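Local coordinates for protein citrate synthase (Metallosphaera sedula, PDB 6ABW) that probably catalyses the condensation of oxaloacetate with acetyl-CoA and water to citrate and CoA, a step of the tricarboxylic acid cycle, at residues A[133-138]-A[212-217]; A[203-208]-A[356-361]. All coordinates share one frame; numbering follows the deposited sequence.

Contact 1 of 2, residues A[133-138]-A[212-217]; sequences VKLVAR and SDIYSC
Arg138 NH1 donates a hydrogen bond to Tyr215 OH over 2.9 Å, with an N-H...O angle of 157°. The hydroxyl lies at the edge of the guanidinium, close to its plane, and the arginine side chain crosses the tyrosine at roughly a right angle. A long, flexible donor suits this place: with its chain extended from CG to NE, Arg138 reaches the phenol while NE bonds Ala84 O and its guanidinium makes a cation-pi contact with Tyr119. Lys134 CB lies over one face of the guanidinium.

The apolar half of the contact belongs to Leu135. Its CG is anti to the backbone N (chi1 -178°), which carries CD1 over one face of the Tyr215 ring in a CH-pi contact, 3.9 Å from the centroid. CD1 also meets Ile214 CG2 at 4.0 Å. Tyrosine serves both needs, offering leucine a flat apolar face and arginine a polar end inside a buried interface.

Asp213 starts the tyrosine's helix as its N-cap: OD1 accepts from Ser216 N at 3.1 Å, met from above the carboxylate plane, and also bonds the hydroxyl of Ser116, so two groups hold it. A short carboxylate is apt here, since it takes up an N-H of the first turn, and OD2 makes a salt bridge with Lys226 of the second subunit.

The contact thus joins helix 128-151 to the start of helix 214-225, buried among helices and beside the second subunit. Helix 104-119 packs on Tyr215 through Leu115, Ser116 and Tyr119, whereas Thr355 of helix 342-365 touches both Leu135 and Ile214.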
loop_
_atom_site.group_PDB
_atom_site.type_symbol
_atom_site.label_atom_id
_atom_site.label_comp_id
_atom_site.label_asym_id
_atom_site.label_seq_id
_atom_site.Cartn_x
_atom_site.Cartn_y
_atom_site.Cartn_z
ATOM N N VAL A 133 -9.428 10.706 -13.158
ATOM C CA VAL A 133 -10.455 11.738 -12.897
ATOM C C VAL A 133 -11.550 11.217 -12.005
ATOM O O VAL A 133 -11.953 11.870 -11.059
ATOM C CB VAL A 133 -11.073 12.281 -14.207
ATOM C CG1 VAL A 133 -12.324 13.146 -13.931
ATOM C CG2 VAL A 133 -10.043 13.155 -14.910
ATOM N N LYS A 134 -11.992 9.996 -12.298
ATOM C CA LYS A 134 -13.046 9.398 -11.488
ATOM C C LYS A 134 -12.515 9.133 -10.037
ATOM O O LYS A 134 -13.239 9.273 -9.062
ATOM C CB LYS A 134 -13.528 8.083 -12.104
ATOM C CG LYS A 134 -14.460 8.281 -13.339
ATOM C CD LYS A 134 -15.036 6.974 -13.853
ATOM C CE LYS A 134 -14.054 6.273 -14.792
ATOM N NZ LYS A 134 -14.628 4.951 -15.140
ATOM N N LEU A 135 -11.280 8.724 -9.926
ATOM C CA LEU A 135 -10.697 8.476 -8.595
ATOM C C LEU A 135 -10.644 9.770 -7.765
ATOM O O LEU A 135 -10.891 9.752 -6.572
ATOM C CB LEU A 135 -9.266 7.862 -8.776
ATOM C CG LEU A 135 -8.528 7.491 -7.453
ATOM C CD1 LEU A 135 -7.510 6.381 -7.712
ATOM C CD2 LEU A 135 -7.800 8.678 -6.835
ATOM N N VAL A 136 -10.251 10.876 -8.376
ATOM C CA VAL A 136 -10.173 12.174 -7.673
ATOM C C VAL A 136 -11.550 12.596 -7.144
ATOM O O VAL A 136 -11.698 13.009 -5.990
ATOM C CB VAL A 136 -9.549 13.270 -8.564
ATOM C CG1 VAL A 136 -9.755 14.624 -7.903
ATOM C CG2 VAL A 136 -8.054 12.947 -8.720
ATOM N N ALA A 137 -12.576 12.438 -7.962
ATOM C CA ALA A 137 -13.934 12.600 -7.460
ATOM C C ALA A 137 -14.320 11.761 -6.299
ATOM O O ALA A 137 -14.956 12.212 -5.308
ATOM C CB ALA A 137 -14.893 12.280 -8.606
ATOM N N ARG A 138 -13.971 10.502 -6.386
ATOM C CA ARG A 138 -14.284 9.569 -5.323
ATOM C C ARG A 138 -13.475 9.830 -4.033
ATOM O O ARG A 138 -13.948 9.564 -2.959
ATOM C CB ARG A 138 -14.133 8.152 -5.831
ATOM C CG ARG A 138 -15.224 7.865 -6.874
ATOM C CD ARG A 138 -14.967 6.652 -7.695
ATOM N NE ARG A 138 -16.078 6.523 -8.631
ATOM C CZ ARG A 138 -16.105 5.749 -9.712
ATOM N NH1 ARG A 138 -15.067 5.063 -10.120
ATOM N NH2 ARG A 138 -17.226 5.724 -10.460
ATOM N N SER A 212 -0.581 -3.072 -10.811
ATOM C CA SER A 212 -1.735 -2.962 -9.908
ATOM C C SER A 212 -2.570 -1.728 -10.300
ATOM O O SER A 212 -2.034 -0.718 -10.722
ATOM C CB SER A 212 -1.282 -2.930 -8.440
ATOM O OG SER A 212 -2.458 -3.013 -7.607
ATOM N N ASP A 213 -3.896 -1.824 -10.177
ATOM C CA ASP A 213 -4.785 -0.729 -10.572
ATOM C C ASP A 213 -4.529 0.590 -9.803
ATOM O O ASP A 213 -3.938 0.601 -8.734
ATOM C CB ASP A 213 -6.232 -1.132 -10.467
ATOM C CG ASP A 213 -6.671 -1.458 -9.032
ATOM O OD1 ASP A 213 -6.997 -0.511 -8.294
ATOM O OD2 ASP A 213 -6.711 -2.628 -8.634
ATOM N N ILE A 214 -4.898 1.671 -10.450
ATOM C CA ILE A 214 -4.679 2.990 -9.894
ATOM C C ILE A 214 -5.226 3.226 -8.483
ATOM O O ILE A 214 -4.636 3.956 -7.700
ATOM C CB ILE A 214 -5.111 4.079 -10.926
ATOM C CG1 ILE A 214 -4.407 5.374 -10.612
ATOM C CG2 ILE A 214 -6.624 4.195 -10.974
ATOM C CD1 ILE A 214 -4.330 6.321 -11.831
ATOM N N TYR A 215 -6.361 2.625 -8.136
ATOM C CA TYR A 215 -6.856 2.729 -6.804
ATOM C C TYR A 215 -5.913 2.081 -5.758
ATOM O O TYR A 215 -5.704 2.678 -4.681
ATOM C CB TYR A 215 -8.242 2.111 -6.675
ATOM C CG TYR A 215 -9.331 2.936 -7.370
ATOM C CD1 TYR A 215 -9.591 2.766 -8.703
ATOM C CD2 TYR A 215 -10.078 3.891 -6.690
ATOM C CE1 TYR A 215 -10.564 3.522 -9.379
ATOM C CE2 TYR A 215 -11.074 4.598 -7.318
ATOM C CZ TYR A 215 -11.304 4.446 -8.682
ATOM O OH TYR A 215 -12.296 5.214 -9.350
ATOM N N SER A 216 -5.321 0.925 -6.105
ATOM C CA SER A 216 -4.373 0.222 -5.239
ATOM C C SER A 216 -3.057 1.001 -5.140
ATOM O O SER A 216 -2.441 0.948 -4.091
ATOM C CB SER A 216 -4.132 -1.227 -5.651
ATOM O OG SER A 216 -5.180 -1.997 -5.057
ATOM N N CYS A 217 -2.675 1.717 -6.202
ATOM C CA CYS A 217 -1.555 2.650 -6.102
ATOM C C CYS A 217 -1.812 3.709 -5.024
ATOM O O CYS A 217 -0.936 3.962 -4.199
ATOM C CB CYS A 217 -1.211 3.262 -7.461
ATOM S SG CYS A 217 -0.729 2.026 -8.686
#

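Contact 2 of 2, residues A[203-208]-A[356-361]; sequences AALVTS and AHVIEY
Van der Waals packing carries the contact between Ala204, Leu205 and Ser208 on one helix and His357, Val358 and Tyr361 on the other. Val358 sends CG1 to Ala204, 3.7 Å from its CB; alanine's small methyl lets the valine come close to the helix backbone, where CG1 lies 3.6 Å from Ala204 O. Leu205 extends CD2 between successive turns of the partner, touching Tyr361 CB at 3.6 Å and His357 O at 3.7 Å. In Tyr361, CG anti to the backbone N (chi1 -174°) swings the ring out toward helix 199-208, where its CD2 comes within 3.4 Å of Ser208 OG.

No hydrogen bond crosses between the segments; the polar ends of Ser208, His357 and Tyr361 find their partners within their own helix or outside the two segments. Ser208 OG donates to Leu205 O at 2.7 Å, so a serine can be buried against Val358, which its CB meets. Tyr361 OH bonds Arg367 O, while His357 holds Asp194 through NE2 and Lys26 through ND1, its imidazole leading away from the interface.

The local axes approach to 9.3 Å and cross at -37°, with both helices running in broadly the same direction. Helix 199-208 rests by its C-terminal turns on the late part of helix 342-365. Strand 24-28 packs on Leu205, His357 and Tyr361, helix 214-225 touches Ser208 through Cys217, and Ile359 packs on helix 128-151.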
loop_
_atom_site.group_PDB
_atom_site.type_symbol
_atom_site.label_atom_id
_atom_site.label_comp_id
_atom_site.label_asym_id
_atom_site.label_seq_id
_atom_site.Cartn_x
_atom_site.Cartn_y
_atom_site.Cartn_z
ATOM N N ALA A 203 5.688 4.731 -2.803
ATOM C CA ALA A 203 4.869 3.526 -2.655
ATOM C C ALA A 203 3.917 3.347 -3.812
ATOM O O ALA A 203 3.726 2.223 -4.285
ATOM C CB ALA A 203 4.114 3.539 -1.349
ATOM N N ALA A 204 3.305 4.429 -4.257
ATOM C CA ALA A 204 2.424 4.395 -5.449
ATOM C C ALA A 204 3.186 3.902 -6.669
ATOM O O ALA A 204 2.671 3.064 -7.345
ATOM C CB ALA A 204 1.770 5.709 -5.711
ATOM N N LEU A 205 4.405 4.398 -6.892
ATOM C CA LEU A 205 5.204 4.024 -8.007
ATOM C C LEU A 205 5.598 2.544 -7.979
ATOM O O LEU A 205 5.456 1.840 -8.963
ATOM C CB LEU A 205 6.420 4.933 -8.110
ATOM C CG LEU A 205 6.122 6.395 -8.449
ATOM C CD1 LEU A 205 7.420 7.222 -8.290
ATOM C CD2 LEU A 205 5.617 6.564 -9.885
ATOM N N VAL A 206 6.003 2.050 -6.817
ATOM C CA VAL A 206 6.321 0.643 -6.650
ATOM C C VAL A 206 5.120 -0.248 -6.969
ATOM O O VAL A 206 5.219 -1.264 -7.639
ATOM C CB VAL A 206 6.762 0.338 -5.203
ATOM C CG1 VAL A 206 6.970 -1.167 -5.009
ATOM C CG2 VAL A 206 8.075 1.016 -4.970
ATOM N N THR A 207 3.966 0.147 -6.499
ATOM C CA THR A 207 2.763 -0.585 -6.715
ATOM C C THR A 207 2.420 -0.563 -8.214
ATOM O O THR A 207 1.993 -1.589 -8.781
ATOM C CB THR A 207 1.637 -0.011 -5.822
ATOM O OG1 THR A 207 2.025 -0.195 -4.439
ATOM C CG2 THR A 207 0.371 -0.747 -6.000
ATOM N N SER A 208 2.612 0.583 -8.880
ATOM C CA SER A 208 2.272 0.709 -10.283
ATOM C C SER A 208 3.185 -0.190 -11.144
ATOM O O SER A 208 2.783 -0.620 -12.243
ATOM C CB SER A 208 2.343 2.165 -10.755
ATOM O OG SER A 208 3.690 2.589 -10.932
ATOM N N ALA A 356 -1.140 11.222 -11.264
ATOM C CA ALA A 356 -0.406 11.721 -12.416
ATOM C C ALA A 356 1.001 11.146 -12.506
ATOM O O ALA A 356 1.502 10.821 -13.642
ATOM C CB ALA A 356 -0.350 13.260 -12.400
ATOM N N HIS A 357 1.663 10.957 -11.371
ATOM C CA HIS A 357 2.993 10.318 -11.357
ATOM C C HIS A 357 2.961 8.859 -11.790
ATOM O O HIS A 357 3.848 8.404 -12.497
ATOM C CB HIS A 357 3.677 10.408 -10.006
ATOM C CG HIS A 357 4.384 11.694 -9.767
ATOM N ND1 HIS A 357 5.655 11.918 -10.233
ATOM C CD2 HIS A 357 4.052 12.796 -9.043
ATOM C CE1 HIS A 357 6.030 13.157 -9.918
ATOM N NE2 HIS A 357 5.079 13.702 -9.180
ATOM N N VAL A 358 1.967 8.105 -11.355
ATOM C CA VAL A 358 1.930 6.717 -11.705
ATOM C C VAL A 358 1.588 6.563 -13.201
ATOM O O VAL A 358 2.182 5.697 -13.838
ATOM C CB VAL A 358 1.054 5.804 -10.829
ATOM C CG1 VAL A 358 1.638 5.807 -9.403
ATOM C CG2 VAL A 358 -0.397 6.172 -10.814
ATOM N N ILE A 359 0.741 7.425 -13.736
ATOM C CA ILE A 359 0.362 7.359 -15.158
ATOM C C ILE A 359 1.605 7.646 -15.984
ATOM O O ILE A 359 1.917 6.907 -16.890
ATOM C CB ILE A 359 -0.783 8.262 -15.520
ATOM C CG1 ILE A 359 -2.055 7.778 -14.889
ATOM C CG2 ILE A 359 -0.937 8.392 -17.070
ATOM C CD1 ILE A 359 -3.191 8.703 -14.977
ATOM N N GLU A 360 2.362 8.672 -15.610
ATOM C CA GLU A 360 3.639 9.000 -16.296
ATOM C C GLU A 360 4.587 7.858 -16.252
ATOM O O GLU A 360 5.227 7.482 -17.272
ATOM C CB GLU A 360 4.349 10.168 -15.615
ATOM C CG GLU A 360 4.362 11.471 -16.309
ATOM C CD GLU A 360 5.322 12.498 -15.614
ATOM O OE1 GLU A 360 5.606 13.503 -16.303
ATOM O OE2 GLU A 360 5.771 12.300 -14.421
ATOM N N TYR A 361 4.705 7.255 -15.066
ATOM C CA TYR A 361 5.595 6.152 -14.877
ATOM C C TYR A 361 5.229 4.903 -15.692
ATOM O O TYR A 361 6.113 4.315 -16.344
ATOM C CB TYR A 361 5.740 5.838 -13.379
ATOM C CG TYR A 361 6.757 4.785 -13.102
ATOM C CD1 TYR A 361 8.113 5.088 -13.056
ATOM C CD2 TYR A 361 6.355 3.483 -12.901
ATOM C CE1 TYR A 361 9.052 4.085 -12.781
ATOM C CE2 TYR A 361 7.262 2.474 -12.658
ATOM C CZ TYR A 361 8.617 2.764 -12.590
ATOM O OH TYR A 361 9.489 1.689 -12.344
#

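From the N terminus, helix 128-151 comes first, then helix 199-208 with helix 214-225 directly after it, and finally helix 342-365. Contact 1 closes a loop of 73 intervening residues and contact 2 one of 147. The two cross without nesting, because segment 203-208 lies inside the first loop and segment 356-361 beyond it. Their centres are 11 Å apart, and they meet where helix 199-208 hands over, through a short connection, to helix 214-225: Cys217 SG lies 3.6 Å from Ser208 N. Together they knit an early helix, the consecutive pair and a late helix into one bundle, and both also touch the second subunit.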